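PDB 6F72: VAO-type flavoprotein oxidase VAO615 from Myceliophthora thermophila, which probably acts as an oxidoreductase whose bicovalently bound FAD, once reduced, reacts rapidly with molecular oxygen, although no substrate has yet been identified. Local coordinates for residues Ala36-Arg41 against His146-Val151; Thr57-Ser62 against Ser67-Tyr72; Phe204-Met209 against His215-Gly220. All blocks are in the same frame, centred on the assembly; numbering follows the deposited sequence.

Contacts 1 and 2 lie on the same side of the molecule, their centres about 22 Å apart and their nearest atoms about 9 Å. Contact 2 is nested in the chain loop that contact 1 closes. They sit at the two edges of one four-stranded sheet: segment 146-151 runs into edge strand 150-153, while 57-62 follows the other edge strand, 54-56. Contact 3 comes later in the chain, where helix 203-212 meets the chain running on from strand 215-216 of a separate antiparallel sheet; its centre is about 38 Å from that of contact 1 and 35 Å from that of contact 2. It lies at the flavin: Gly220 touches FAD, two residues before Cys222, one of its covalent attachment points.

Contact 1. Residues Ala36-Arg41 against His146-Val151; sequences AWPSSR and HNVRIV
Pro38 sits on His146, and Val148 meets the same proline ring from further along the second segment. No hydrogen bond crosses between the two segments, so the join rests on carbon contacts around one proline. Starting at its CB, the Pro38 ring leans over one face of the His146 imidazole, where CB lies 4.3 Å above the imidazole plane and offset toward the rim. The next atom, CG, does most of the touching: Pro38 CG is 3.8 Å from His146 CB. Pro38 CG also stands 4.0 Å from Val148 CG2, which makes it the point where the histidine and the valine converge. Pro38 CD turns back to its own segment and lies 3.4 Å above the indole plane of Trp37, again toward the rim. The imidazole gets under the proline because His146 CG stands anti to its own carbonyl carbon, beside the backbone N (chi1 -68°). Val148 presents the methyl that is likewise anti to its carbonyl carbon, CG2. Just past the proline, Ser39 is the N-cap of helix 40-49, its OG bonded to the backbone N of Asp42. The contact joins the lead-in to helix 40-49 to the end of helix 133-146, which the chain leaves at Asn147 with positive phi. Trp43 and Phe142, one from each helix, both touch Pro38, and Asp42 and Lys45 touch the His146 side chain. Helix 133-146 is the crossover of a beta-alpha-beta unit running from strand 126-129 to strand 150-153, with strand 169-172 between them in the sheet; Val148 rests on Leu169 of that middle strand.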
ATOM      1  N   ALA A  36      20.372 -26.733 -11.984  1.00 40.39           N
ATOM      2  CA  ALA A  36      20.407 -26.631 -10.521  1.00 39.67           C
ATOM      3  C   ALA A  36      19.059 -26.326  -9.831  1.00 37.95           C
ATOM      4  O   ALA A  36      19.018 -26.234  -8.598  1.00 37.28           O
ATOM      5  CB  ALA A  36      21.477 -25.637 -10.085  1.00 39.75           C
ATOM      6  N   TRP A  37      17.975 -26.176 -10.607  1.00 37.27           N
ATOM      7  CA  TRP A  37      16.613 -26.081 -10.043  1.00 36.01           C
ATOM      8  C   TRP A  37      16.332 -27.331  -9.198  1.00 36.60           C
ATOM      9  O   TRP A  37      16.683 -28.434  -9.621  1.00 37.90           O
ATOM     10  CB  TRP A  37      15.567 -25.961 -11.152  1.00 35.57           C
ATOM     11  CG  TRP A  37      14.143 -25.770 -10.667  1.00 34.32           C
ATOM     12  CD1 TRP A  37      13.139 -26.695 -10.685  1.00 34.44           C
ATOM     13  CD2 TRP A  37      13.575 -24.579 -10.102  1.00 33.03           C
ATOM     14  NE1 TRP A  37      11.981 -26.157 -10.167  1.00 33.29           N
ATOM     15  CE2 TRP A  37      12.220 -24.861  -9.803  1.00 32.47           C
ATOM     16  CE3 TRP A  37      14.084 -23.298  -9.811  1.00 32.38           C
ATOM     17  CZ2 TRP A  37      11.360 -23.908  -9.229  1.00 31.38           C
ATOM     18  CZ3 TRP A  37      13.223 -22.346  -9.245  1.00 31.29           C
ATOM     19  CH2 TRP A  37      11.879 -22.661  -8.961  1.00 30.81           C
ATOM     20  N   PRO A  38      15.735 -27.163  -7.994  1.00 35.81           N
ATOM     21  CA  PRO A  38      15.530 -28.326  -7.131  1.00 36.41           C
ATOM     22  C   PRO A  38      14.613 -29.370  -7.774  1.00 36.98           C
ATOM     23  O   PRO A  38      13.593 -29.007  -8.361  1.00 36.22           O
ATOM     24  CB  PRO A  38      14.881 -27.725  -5.874  1.00 35.25           C
ATOM     25  CG  PRO A  38      15.276 -26.292  -5.875  1.00 34.38           C
ATOM     26  CD  PRO A  38      15.307 -25.914  -7.326  1.00 34.47           C
ATOM     27  N   SER A  39      15.001 -30.647  -7.672  1.00 38.43           N
ATOM     28  CA  SER A  39      14.178 -31.794  -8.107  1.00 39.38           C
ATOM     29  C   SER A  39      12.795 -31.808  -7.440  1.00 38.63           C
ATOM     30  O   SER A  39      12.584 -31.142  -6.436  1.00 37.69           O
ATOM     31  CB  SER A  39      14.908 -33.117  -7.823  1.00 41.03           C
ATOM     32  OG  SER A  39      15.015 -33.357  -6.428  1.00 40.99           O
ATOM     33  N   SER A  40      11.853 -32.578  -7.985  1.00 39.33           N
ATOM     34  CA  SER A  40      10.517 -32.665  -7.371  1.00 38.90           C
ATOM     35  C   SER A  40      10.573 -33.412  -6.037  1.00 39.56           C
ATOM     36  O   SER A  40       9.700 -33.238  -5.184  1.00 39.02           O
ATOM     37  CB  SER A  40       9.508 -33.278  -8.325  1.00 39.41           C
ATOM     38  OG  SER A  40      10.122 -34.308  -9.053  1.00 41.12           O
ATOM     39  N   ARG A  41      11.631 -34.214  -5.883  1.00 40.88           N
ATOM     40  CA  ARG A  41      11.988 -34.888  -4.643  1.00 41.71           C
ATOM     41  C   ARG A  41      12.477 -33.868  -3.603  1.00 40.74           C
ATOM     42  O   ARG A  41      12.107 -33.963  -2.428  1.00 40.61           O
ATOM     43  CB  ARG A  41      13.054 -35.957  -4.920  1.00 43.60           C
ATOM     44  CG  ARG A  41      13.363 -36.870  -3.745  1.00 44.88           C
ATOM     45  CD  ARG A  41      14.163 -38.088  -4.180  1.00 47.00           C
ATOM     46  NE  ARG A  41      13.296 -39.212  -4.522  1.00 48.20           N
ATOM     47  CZ  ARG A  41      13.712 -40.369  -5.030  1.00 50.15           C
ATOM     48  NH1 ARG A  41      15.001 -40.590  -5.270  1.00 51.32           N
ATOM     49  NH2 ARG A  41      12.827 -41.314  -5.304  1.00 51.21           N
ATOM     50  N   HIS A 146      19.301 -24.271  -1.497  1.00 30.27           N
ATOM     51  CA  HIS A 146      19.072 -24.493  -2.940  1.00 30.37           C
ATOM     52  C   HIS A 146      19.198 -23.279  -3.848  1.00 29.61           C
ATOM     53  O   HIS A 146      18.911 -23.374  -5.052  1.00 29.68           O
ATOM     54  CB  HIS A 146      17.717 -25.170  -3.169  1.00 30.32           C
ATOM     55  CG  HIS A 146      17.670 -26.574  -2.664  1.00 31.33           C
ATOM     56  ND1 HIS A 146      18.371 -27.599  -3.259  1.00 32.52           N
ATOM     57  CD2 HIS A 146      17.035 -27.117  -1.601  1.00 31.44           C
ATOM     58  CE1 HIS A 146      18.154 -28.721  -2.594  1.00 33.32           C
ATOM     59  NE2 HIS A 146      17.346 -28.455  -1.584  1.00 32.69           N
ATOM     60  N   ASN A 147      19.614 -22.147  -3.268  1.00 28.87           N
ATOM     61  CA  ASN A 147      19.837 -20.900  -4.000  1.00 28.09           C
ATOM     62  C   ASN A 147      18.565 -20.386  -4.701  1.00 27.17           C
ATOM     63  O   ASN A 147      18.610 -19.866  -5.823  1.00 26.98           O
ATOM     64  CB  ASN A 147      21.035 -21.059  -4.952  1.00 28.84           C
ATOM     65  CG  ASN A 147      21.482 -19.754  -5.560  1.00 28.35           C
ATOM     66  OD1 ASN A 147      21.454 -18.697  -4.919  1.00 27.70           O
ATOM     67  ND2 ASN A 147      21.892 -19.818  -6.812  1.00 28.70           N
ATOM     68  N   VAL A 148      17.433 -20.530  -4.016  1.00 26.63           N
ATOM     69  CA  VAL A 148      16.143 -20.045  -4.520  1.00 25.86           C
ATOM     70  C   VAL A 148      15.859 -18.633  -3.988  1.00 24.91           C
ATOM     71  O   VAL A 148      16.081 -18.345  -2.798  1.00 24.64           O
ATOM     72  CB  VAL A 148      14.987 -21.022  -4.167  1.00 26.02           C
ATOM     73  CG1 VAL A 148      13.628 -20.470  -4.563  1.00 25.31           C
ATOM     74  CG2 VAL A 148      15.201 -22.375  -4.849  1.00 26.99           C
ATOM     75  N   ARG A 149      15.391 -17.758  -4.885  1.00 24.31           N
ATOM     76  CA  ARG A 149      14.864 -16.451  -4.505  1.00 23.45           C
ATOM     77  C   ARG A 149      13.644 -16.567  -3.580  1.00 23.07           C
ATOM     78  O   ARG A 149      12.657 -17.233  -3.897  1.00 23.11           O
ATOM     79  CB  ARG A 149      14.500 -15.650  -5.754  1.00 23.20           C
ATOM     80  CG  ARG A 149      14.021 -14.226  -5.498  1.00 22.53           C
ATOM     81  CD  ARG A 149      13.462 -13.602  -6.773  1.00 22.34           C
ATOM     82  NE  ARG A 149      12.663 -12.432  -6.437  1.00 21.80           N
ATOM     83  CZ  ARG A 149      12.221 -11.516  -7.294  1.00 21.59           C
ATOM     84  NH1 ARG A 149      12.479 -11.612  -8.592  1.00 21.82           N
ATOM     85  NH2 ARG A 149      11.517 -10.488  -6.833  1.00 21.23           N
ATOM     86  N   ILE A 150      13.737 -15.903  -2.433  1.00 22.66           N
ATOM     87  CA  ILE A 150      12.598 -15.735  -1.546  1.00 22.25           C
ATOM     88  C   ILE A 150      11.775 -14.538  -1.983  1.00 21.62           C
ATOM     89  O   ILE A 150      12.316 -13.478  -2.295  1.00 21.39           O
ATOM     90  CB  ILE A 150      13.032 -15.628  -0.055  1.00 22.25           C
ATOM     91  CG1 ILE A 150      13.438 -17.018   0.479  1.00 22.91           C
ATOM     92  CG2 ILE A 150      11.942 -14.994   0.812  1.00 21.77           C
ATOM     93  CD1 ILE A 150      12.288 -17.989   0.719  1.00 23.15           C
ATOM     94  N   VAL A 151      10.468 -14.732  -2.020  1.00 21.46           N
ATOM     95  CA  VAL A 151       9.532 -13.641  -2.202  1.00 20.96           C
ATOM     96  C   VAL A 151       8.636 -13.673  -0.981  1.00 20.89           C
ATOM     97  O   VAL A 151       8.414 -14.740  -0.402  1.00 21.20           O
ATOM     98  CB  VAL A 151       8.738 -13.805  -3.538  1.00 20.98           C
ATOM     99  CG1 VAL A 151       7.291 -13.339  -3.429  1.00 20.77           C
ATOM    100  CG2 VAL A 151       9.450 -13.071  -4.659  1.00 20.80           C
TER

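Contact 2. Residues Thr57-Ser62 against Ser67-Tyr72; sequences TVPQAS and SPFGQY
The Phe69 ring has Val58 on one face and, from its own segment, Pro68 on the opposite one. Val58 CG1 makes a CH-pi contact 3.9 Å from the Phe69 ring centroid, 11° off the normal, while Pro68 CG stands 4.3 Å above the other face; both are over the centre. Around the ring Pro59 CD, Ser62 CB and the carbonyl O of Thr57 approach obliquely. The second methyl of the valine, Val58 CG2, reaches Phe69 CE1 at 3.8 Å. The contact lies within the long connection between strand 54-56 and helix 74-81, which the disulfide Cys64-Cys77 ties to that helix; Phe69 touches Cys118 and Pro59 touches Cys108, disulfide partners in this protein. A turn closed by Ser62 N to Pro59 O brings the serine round to Gln71. Ser62 OG donates to Gln71 OE1 over 2.9 Å, with a C=O...O angle of 152° and the donor tilted 21° from the amide plane. Beyond CG the glutamine chain is extended, carrying Gln71 OE1 over to the serine and within 3.5 Å of Val58 CG1. One water joins the backbones, donating to Ser62 O and accepting from Gln71 N.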
ATOM      1  N   THR A  57       2.331 -23.129  -7.795  1.00 26.72           N
ATOM      2  CA  THR A  57       1.512 -22.028  -8.275  1.00 26.47           C
ATOM      3  C   THR A  57       0.696 -22.446  -9.507  1.00 26.96           C
ATOM      4  O   THR A  57       1.221 -23.002 -10.473  1.00 27.24           O
ATOM      5  CB  THR A  57       2.354 -20.777  -8.599  1.00 25.75           C
ATOM      6  OG1 THR A  57       3.148 -20.433  -7.461  1.00 25.37           O
ATOM      7  CG2 THR A  57       1.466 -19.604  -8.982  1.00 25.52           C
ATOM      8  N   VAL A  58      -0.607 -22.218  -9.407  1.00 27.28           N
ATOM      9  CA  VAL A  58      -1.515 -22.322 -10.521  1.00 27.78           C
ATOM     10  C   VAL A  58      -2.251 -20.993 -10.510  1.00 27.66           C
ATOM     11  O   VAL A  58      -3.064 -20.767  -9.600  1.00 27.95           O
ATOM     12  CB  VAL A  58      -2.517 -23.490 -10.365  1.00 28.66           C
ATOM     13  CG1 VAL A  58      -3.451 -23.544 -11.574  1.00 29.14           C
ATOM     14  CG2 VAL A  58      -1.781 -24.807 -10.190  1.00 28.94           C
ATOM     15  N   PRO A  59      -1.951 -20.103 -11.490  1.00 27.37           N
ATOM     16  CA  PRO A  59      -2.594 -18.784 -11.551  1.00 27.43           C
ATOM     17  C   PRO A  59      -4.106 -18.901 -11.602  1.00 28.40           C
ATOM     18  O   PRO A  59      -4.620 -19.838 -12.182  1.00 29.00           O
ATOM     19  CB  PRO A  59      -2.021 -18.174 -12.835  1.00 27.09           C
ATOM     20  CG  PRO A  59      -0.651 -18.746 -12.912  1.00 26.68           C
ATOM     21  CD  PRO A  59      -0.806 -20.178 -12.416  1.00 27.10           C
ATOM     22  N   GLN A  60      -4.799 -17.970 -10.959  1.00 28.82           N
ATOM     23  CA  GLN A  60      -6.263 -17.990 -10.861  1.00 30.07           C
ATOM     24  C   GLN A  60      -7.003 -18.039 -12.224  1.00 30.84           C
ATOM     25  O   GLN A  60      -8.079 -18.626 -12.324  1.00 31.86           O
ATOM     26  CB  GLN A  60      -6.730 -16.795 -10.027  1.00 30.25           C
ATOM     27  CG  GLN A  60      -8.110 -16.950  -9.409  1.00 31.40           C
ATOM     28  CD  GLN A  60      -8.496 -15.770  -8.538  1.00 31.73           C
ATOM     29  OE1 GLN A  60      -8.244 -14.616  -8.872  1.00 31.30           O
ATOM     30  NE2 GLN A  60      -9.120 -16.063  -7.403  1.00 32.56           N
ATOM     31  N   ALA A  61      -6.414 -17.450 -13.265  1.00 30.65           N
ATOM     32  CA  ALA A  61      -7.012 -17.447 -14.615  1.00 31.36           C
ATOM     33  C   ALA A  61      -6.633 -18.656 -15.488  1.00 31.67           C
ATOM     34  O   ALA A  61      -6.875 -18.655 -16.697  1.00 32.06           O
ATOM     35  CB  ALA A  61      -6.720 -16.131 -15.337  1.00 31.11           C
ATOM     36  N   SER A  62      -6.071 -19.703 -14.881  1.00 31.68           N
ATOM     37  CA  SER A  62      -5.825 -20.949 -15.614  1.00 32.29           C
ATOM     38  C   SER A  62      -7.131 -21.553 -16.151  1.00 33.63           C
ATOM     39  O   SER A  62      -7.114 -22.230 -17.178  1.00 34.13           O
ATOM     40  CB  SER A  62      -5.097 -21.968 -14.755  1.00 32.07           C
ATOM     41  OG  SER A  62      -5.996 -22.522 -13.835  1.00 32.65           O
ATOM     42  N   SER A  67      -3.872 -25.155 -21.513  1.00 37.69           N
ATOM     43  CA  SER A  67      -2.612 -25.779 -21.089  1.00 38.19           C
ATOM     44  C   SER A  67      -1.825 -24.810 -20.170  1.00 37.60           C
ATOM     45  O   SER A  67      -2.025 -23.600 -20.281  1.00 36.84           O
ATOM     46  CB  SER A  67      -1.788 -26.182 -22.319  1.00 38.75           C
ATOM     47  OG  SER A  67      -1.258 -25.049 -22.992  1.00 38.22           O
ATOM     48  N   PRO A  68      -0.958 -25.307 -19.268  1.00 38.04           N
ATOM     49  CA  PRO A  68      -0.672 -26.731 -19.119  1.00 39.32           C
ATOM     50  C   PRO A  68      -1.449 -27.389 -17.965  1.00 39.98           C
ATOM     51  O   PRO A  68      -1.169 -28.535 -17.615  1.00 40.84           O
ATOM     52  CB  PRO A  68       0.835 -26.730 -18.844  1.00 38.99           C
ATOM     53  CG  PRO A  68       1.085 -25.425 -18.117  1.00 37.83           C
ATOM     54  CD  PRO A  68      -0.087 -24.511 -18.381  1.00 37.33           C
ATOM     55  N   PHE A  69      -2.429 -26.677 -17.409  1.00 40.09           N
ATOM     56  CA  PHE A  69      -3.143 -27.139 -16.219  1.00 40.85           C
ATOM     57  C   PHE A  69      -4.420 -27.922 -16.534  1.00 42.35           C
ATOM     58  O   PHE A  69      -4.982 -28.570 -15.643  1.00 43.11           O
ATOM     59  CB  PHE A  69      -3.413 -25.985 -15.237  1.00 39.95           C
ATOM     60  CG  PHE A  69      -2.172 -25.229 -14.822  1.00 39.13           C
ATOM     61  CD1 PHE A  69      -1.219 -25.815 -13.973  1.00 39.19           C
ATOM     62  CD2 PHE A  69      -1.946 -23.933 -15.282  1.00 38.34           C
ATOM     63  CE1 PHE A  69      -0.072 -25.120 -13.595  1.00 38.52           C
ATOM     64  CE2 PHE A  69      -0.797 -23.229 -14.903  1.00 37.66           C
ATOM     65  CZ  PHE A  69       0.140 -23.824 -14.062  1.00 37.72           C
ATOM     66  N   GLY A  70      -4.845 -27.884 -17.798  1.00 43.22           N
ATOM     67  CA  GLY A  70      -6.020 -28.622 -18.282  1.00 44.65           C
ATOM     68  C   GLY A  70      -7.259 -28.409 -17.434  1.00 45.10           C
ATOM     69  O   GLY A  70      -7.943 -29.372 -17.061  1.00 46.01           O
ATOM     70  N   GLN A  71      -7.530 -27.143 -17.123  1.00 44.58           N
ATOM     71  CA  GLN A  71      -8.585 -26.765 -16.191  1.00 44.69           C
ATOM     72  C   GLN A  71      -9.622 -25.817 -16.789  1.00 44.61           C
ATOM     73  O   GLN A  71     -10.421 -25.241 -16.038  1.00 44.74           O
ATOM     74  CB  GLN A  71      -7.969 -26.095 -14.968  1.00 44.20           C
ATOM     75  CG  GLN A  71      -7.420 -27.036 -13.912  1.00 44.36           C
ATOM     76  CD  GLN A  71      -6.863 -26.287 -12.710  1.00 43.53           C
ATOM     77  OE1 GLN A  71      -6.250 -25.217 -12.838  1.00 42.62           O
ATOM     78  NE2 GLN A  71      -7.075 -26.849 -11.529  1.00 44.00           N
ATOM     79  N   TYR A  72      -9.614 -25.666 -18.118  1.00 44.56           N
ATOM     80  CA  TYR A  72     -10.478 -24.709 -18.812  1.00 44.22           C
ATOM     81  C   TYR A  72     -11.959 -24.830 -18.451  1.00 44.90           C
ATOM     82  O   TYR A  72     -12.528 -25.921 -18.469  1.00 45.99           O
ATOM     83  CB  TYR A  72     -10.301 -24.804 -20.330  1.00 44.51           C
ATOM     84  CG  TYR A  72     -11.126 -23.785 -21.090  1.00 44.50           C
ATOM     85  CD1 TYR A  72     -10.673 -22.466 -21.256  1.00 43.61           C
ATOM     86  CD2 TYR A  72     -12.373 -24.131 -21.627  1.00 45.30           C
ATOM     87  CE1 TYR A  72     -11.434 -21.530 -21.948  1.00 43.81           C
ATOM     88  CE2 TYR A  72     -13.141 -23.204 -22.315  1.00 45.43           C
ATOM     89  CZ  TYR A  72     -12.668 -21.912 -22.480  1.00 44.72           C
ATOM     90  OH  TYR A  72     -13.434 -21.004 -23.158  1.00 44.68           O
TER
HETATM   91  O   HOH W   1      -6.228 -24.712 -17.610  1.00 42.46           O

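Contact 3. Residues Phe204-Met209 against His215-Gly220; sequences FEAYAM and HRIVGG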
ATOM      1  N   PHE A 204     -10.100  -4.615   6.797  1.00 25.99           N
ATOM      2  CA  PHE A 204     -11.473  -4.962   7.223  1.00 26.93           C
ATOM      3  C   PHE A 204     -11.551  -5.865   8.461  1.00 27.28           C
ATOM      4  O   PHE A 204     -12.483  -5.744   9.263  1.00 27.71           O
ATOM      5  CB  PHE A 204     -12.303  -5.532   6.058  1.00 27.41           C
ATOM      6  CG  PHE A 204     -11.902  -6.927   5.613  1.00 27.68           C
ATOM      7  CD1 PHE A 204     -10.909  -7.116   4.636  1.00 27.48           C
ATOM      8  CD2 PHE A 204     -12.549  -8.054   6.132  1.00 28.17           C
ATOM      9  CE1 PHE A 204     -10.559  -8.399   4.210  1.00 27.68           C
ATOM     10  CE2 PHE A 204     -12.202  -9.339   5.710  1.00 28.50           C
ATOM     11  CZ  PHE A 204     -11.204  -9.514   4.752  1.00 28.21           C
ATOM     12  N   GLU A 205     -10.573  -6.761   8.591  1.00 27.29           N
ATOM     13  CA  GLU A 205     -10.423  -7.612   9.761  1.00 27.83           C
ATOM     14  C   GLU A 205      -9.964  -6.796  10.973  1.00 27.86           C
ATOM     15  O   GLU A 205     -10.555  -6.908  12.059  1.00 28.33           O
ATOM     16  CB  GLU A 205      -9.479  -8.785   9.449  1.00 27.92           C
ATOM     17  CG  GLU A 205     -10.159  -9.890   8.633  1.00 28.49           C
ATOM     18  CD  GLU A 205      -9.210 -10.731   7.791  1.00 28.50           C
ATOM     19  OE1 GLU A 205      -8.038 -10.339   7.592  1.00 28.33           O
ATOM     20  OE2 GLU A 205      -9.646 -11.800   7.320  1.00 28.82           O
ATOM     21  N   ALA A 206      -8.939  -5.962  10.779  1.00 27.38           N
ATOM     22  CA  ALA A 206      -8.479  -5.033  11.817  1.00 27.40           C
ATOM     23  C   ALA A 206      -9.619  -4.137  12.332  1.00 28.02           C
ATOM     24  O   ALA A 206      -9.751  -3.952  13.544  1.00 28.46           O
ATOM     25  CB  ALA A 206      -7.309  -4.197  11.315  1.00 26.70           C
ATOM     26  N   TYR A 207     -10.457  -3.631  11.425  1.00 28.58           N
ATOM     27  CA  TYR A 207     -11.569  -2.731  11.782  1.00 29.33           C
ATOM     28  C   TYR A 207     -12.702  -3.429  12.509  1.00 30.27           C
ATOM     29  O   TYR A 207     -13.244  -2.867  13.465  1.00 30.75           O
ATOM     30  CB  TYR A 207     -12.134  -1.994  10.558  1.00 29.51           C
ATOM     31  CG  TYR A 207     -11.145  -1.110   9.824  1.00 29.13           C
ATOM     32  CD1 TYR A 207     -10.000  -0.605  10.464  1.00 28.82           C
ATOM     33  CD2 TYR A 207     -11.360  -0.763   8.490  1.00 29.24           C
ATOM     34  CE1 TYR A 207      -9.093   0.194   9.790  1.00 28.62           C
ATOM     35  CE2 TYR A 207     -10.456   0.045   7.806  1.00 28.95           C
ATOM     36  CZ  TYR A 207      -9.330   0.518   8.458  1.00 28.58           C
ATOM     37  OH  TYR A 207      -8.434   1.319   7.793  1.00 28.39           O
ATOM     38  N   ALA A 208     -13.062  -4.635  12.052  1.00 30.63           N
ATOM     39  CA  ALA A 208     -14.041  -5.478  12.745  1.00 31.64           C
ATOM     40  C   ALA A 208     -13.579  -5.776  14.178  1.00 32.05           C
ATOM     41  O   ALA A 208     -14.372  -5.668  15.117  1.00 32.69           O
ATOM     42  CB  ALA A 208     -14.311  -6.772  11.969  1.00 31.57           C
ATOM     43  N   MET A 209     -12.294  -6.108  14.327  1.00 32.03           N
ATOM     44  CA  MET A 209     -11.696  -6.446  15.614  1.00 32.99           C
ATOM     45  C   MET A 209     -11.625  -5.243  16.568  1.00 33.46           C
ATOM     46  O   MET A 209     -11.993  -5.354  17.743  1.00 33.89           O
ATOM     47  CB  MET A 209     -10.319  -7.090  15.403  1.00 32.68           C
ATOM     48  CG  MET A 209      -9.627  -7.527  16.680  1.00 33.05           C
ATOM     49  SD  MET A 209      -8.427  -6.310  17.241  1.00 33.09           S
ATOM     50  CE  MET A 209      -8.194  -6.832  18.938  1.00 33.52           C
ATOM     51  N   HIS A 215     -12.970   0.508  20.006  1.00 31.02           N
ATOM     52  CA  HIS A 215     -11.721   1.171  19.592  1.00 30.11           C
ATOM     53  C   HIS A 215     -11.589   1.405  18.064  1.00 29.41           C
ATOM     54  O   HIS A 215     -12.317   0.802  17.261  1.00 29.33           O
ATOM     55  CB  HIS A 215     -10.504   0.394  20.109  1.00 29.79           C
ATOM     56  CG  HIS A 215     -10.444   0.295  21.602  1.00 30.34           C
ATOM     57  ND1 HIS A 215     -10.849  -0.829  22.286  1.00 30.72           N
ATOM     58  CD2 HIS A 215     -10.049   1.187  22.544  1.00 30.57           C
ATOM     59  CE1 HIS A 215     -10.701  -0.629  23.586  1.00 31.18           C
ATOM     60  NE2 HIS A 215     -10.220   0.587  23.769  1.00 31.03           N
ATOM     61  N   ARG A 216     -10.654   2.287  17.696  1.00 28.67           N
ATOM     62  CA  ARG A 216     -10.251   2.537  16.309  1.00 28.04           C
ATOM     63  C   ARG A 216      -8.806   2.094  16.133  1.00 27.38           C
ATOM     64  O   ARG A 216      -8.010   2.173  17.079  1.00 27.42           O
ATOM     65  CB  ARG A 216     -10.333   4.031  15.988  1.00 28.06           C
ATOM     66  CG  ARG A 216     -11.665   4.694  16.288  1.00 28.64           C
ATOM     67  CD  ARG A 216     -11.492   6.193  16.496  1.00 28.85           C
ATOM     68  NE  ARG A 216     -12.777   6.861  16.733  1.00 29.47           N
ATOM     69  CZ  ARG A 216     -12.920   8.095  17.203  1.00 29.81           C
ATOM     70  NH1 ARG A 216     -11.860   8.830  17.503  1.00 29.58           N
ATOM     71  NH2 ARG A 216     -14.137   8.593  17.380  1.00 30.52           N
ATOM     72  N   ILE A 217      -8.477   1.610  14.939  1.00 26.84           N
ATOM     73  CA  ILE A 217      -7.083   1.352  14.545  1.00 26.24           C
ATOM     74  C   ILE A 217      -6.740   2.113  13.251  1.00 26.00           C
ATOM     75  O   ILE A 217      -7.586   2.262  12.360  1.00 25.91           O
ATOM     76  CB  ILE A 217      -6.754  -0.163  14.417  1.00 25.95           C
ATOM     77  CG1 ILE A 217      -5.234  -0.386  14.253  1.00 25.43           C
ATOM     78  CG2 ILE A 217      -7.557  -0.807  13.286  1.00 26.04           C
ATOM     79  CD1 ILE A 217      -4.755  -1.815  14.415  1.00 25.27           C
ATOM     80  N   VAL A 218      -5.492   2.573  13.175  1.00 25.82           N
ATOM     81  CA  VAL A 218      -4.955   3.282  12.010  1.00 25.73           C
ATOM     82  C   VAL A 218      -4.652   2.308  10.856  1.00 25.66           C
ATOM     83  O   VAL A 218      -3.717   1.491  10.924  1.00 25.26           O
ATOM     84  CB  VAL A 218      -3.723   4.151  12.393  1.00 25.51           C
ATOM     85  CG1 VAL A 218      -3.108   4.826  11.177  1.00 25.22           C
ATOM     86  CG2 VAL A 218      -4.103   5.187  13.446  1.00 25.74           C
ATOM     87  N   GLY A 219      -5.433   2.443   9.782  1.00 26.02           N
ATOM     88  CA  GLY A 219      -5.297   1.592   8.613  1.00 26.48           C
ATOM     89  C   GLY A 219      -5.746   2.278   7.344  1.00 27.01           C
ATOM     90  O   GLY A 219      -6.320   3.370   7.384  1.00 27.26           O
ATOM     91  N   GLY A 220      -5.511   1.607   6.218  1.00 27.42           N
ATOM     92  CA  GLY A 220      -5.778   2.169   4.888  1.00 27.99           C
ATOM     93  C   GLY A 220      -7.241   2.289   4.506  1.00 28.89           C
ATOM     94  O   GLY A 220      -8.129   1.720   5.151  1.00 28.77           O
TER
HETATM   95  O   HOH W   2      -8.240   3.627   9.939  1.00 32.65           O
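Ala206 is the first residue of the helical segment to meet the returning chain: its CB lies 3.9 Å from Ile217 CG2. Ile217 CG2 also lies 3.8 Å from Ala206 O, so the isoleucine branch rests against both the side chain and the carbonyl of this helical residue. CG2 can do this because it projects between the backbone N and carbonyl carbon of Ile217, while CG1 runs anti to N (chi1 -170°). Next comes Tyr207, which carries the larger share of the contact. Its CG is anti to the carbonyl carbon (chi1 -60°), and a chi2 of -23° turns the ring so that an edge faces Ile217. Tyr207 CD1 meets Ile217 CG2 at 3.7 Å, the methyl lying in the ring plane, and the two side chains cross at about a right angle. The contact lies in the FAD-binding PCMH-type domain: helix 203-212 packs on strand 193-198, the chain turns, and strand 215-216 pairs with strand 288-298 of the same antiparallel sheet. Ala206 and Ile217 share Leu197 of strand 193-198 as a neighbour. From there the second segment runs on to Gly220, which touches FAD shortly before Cys222, one of the two residues linked covalently to the flavin. The ring reaches Gly220 at its edge, the carbonyl O lying in the ring plane. Tyr207 OH donates to Gly220 O over 2.7 Å, though the hydroxyl is crowded in the model and its position less certain. A water donates to Ile217 O at 2.9 Å and accepts from Gly219 N; its bond to the hydroxyl shares that uncertainty. Tyr392 and Phe395 of helix 391-399 also touch the Tyr207 side chain.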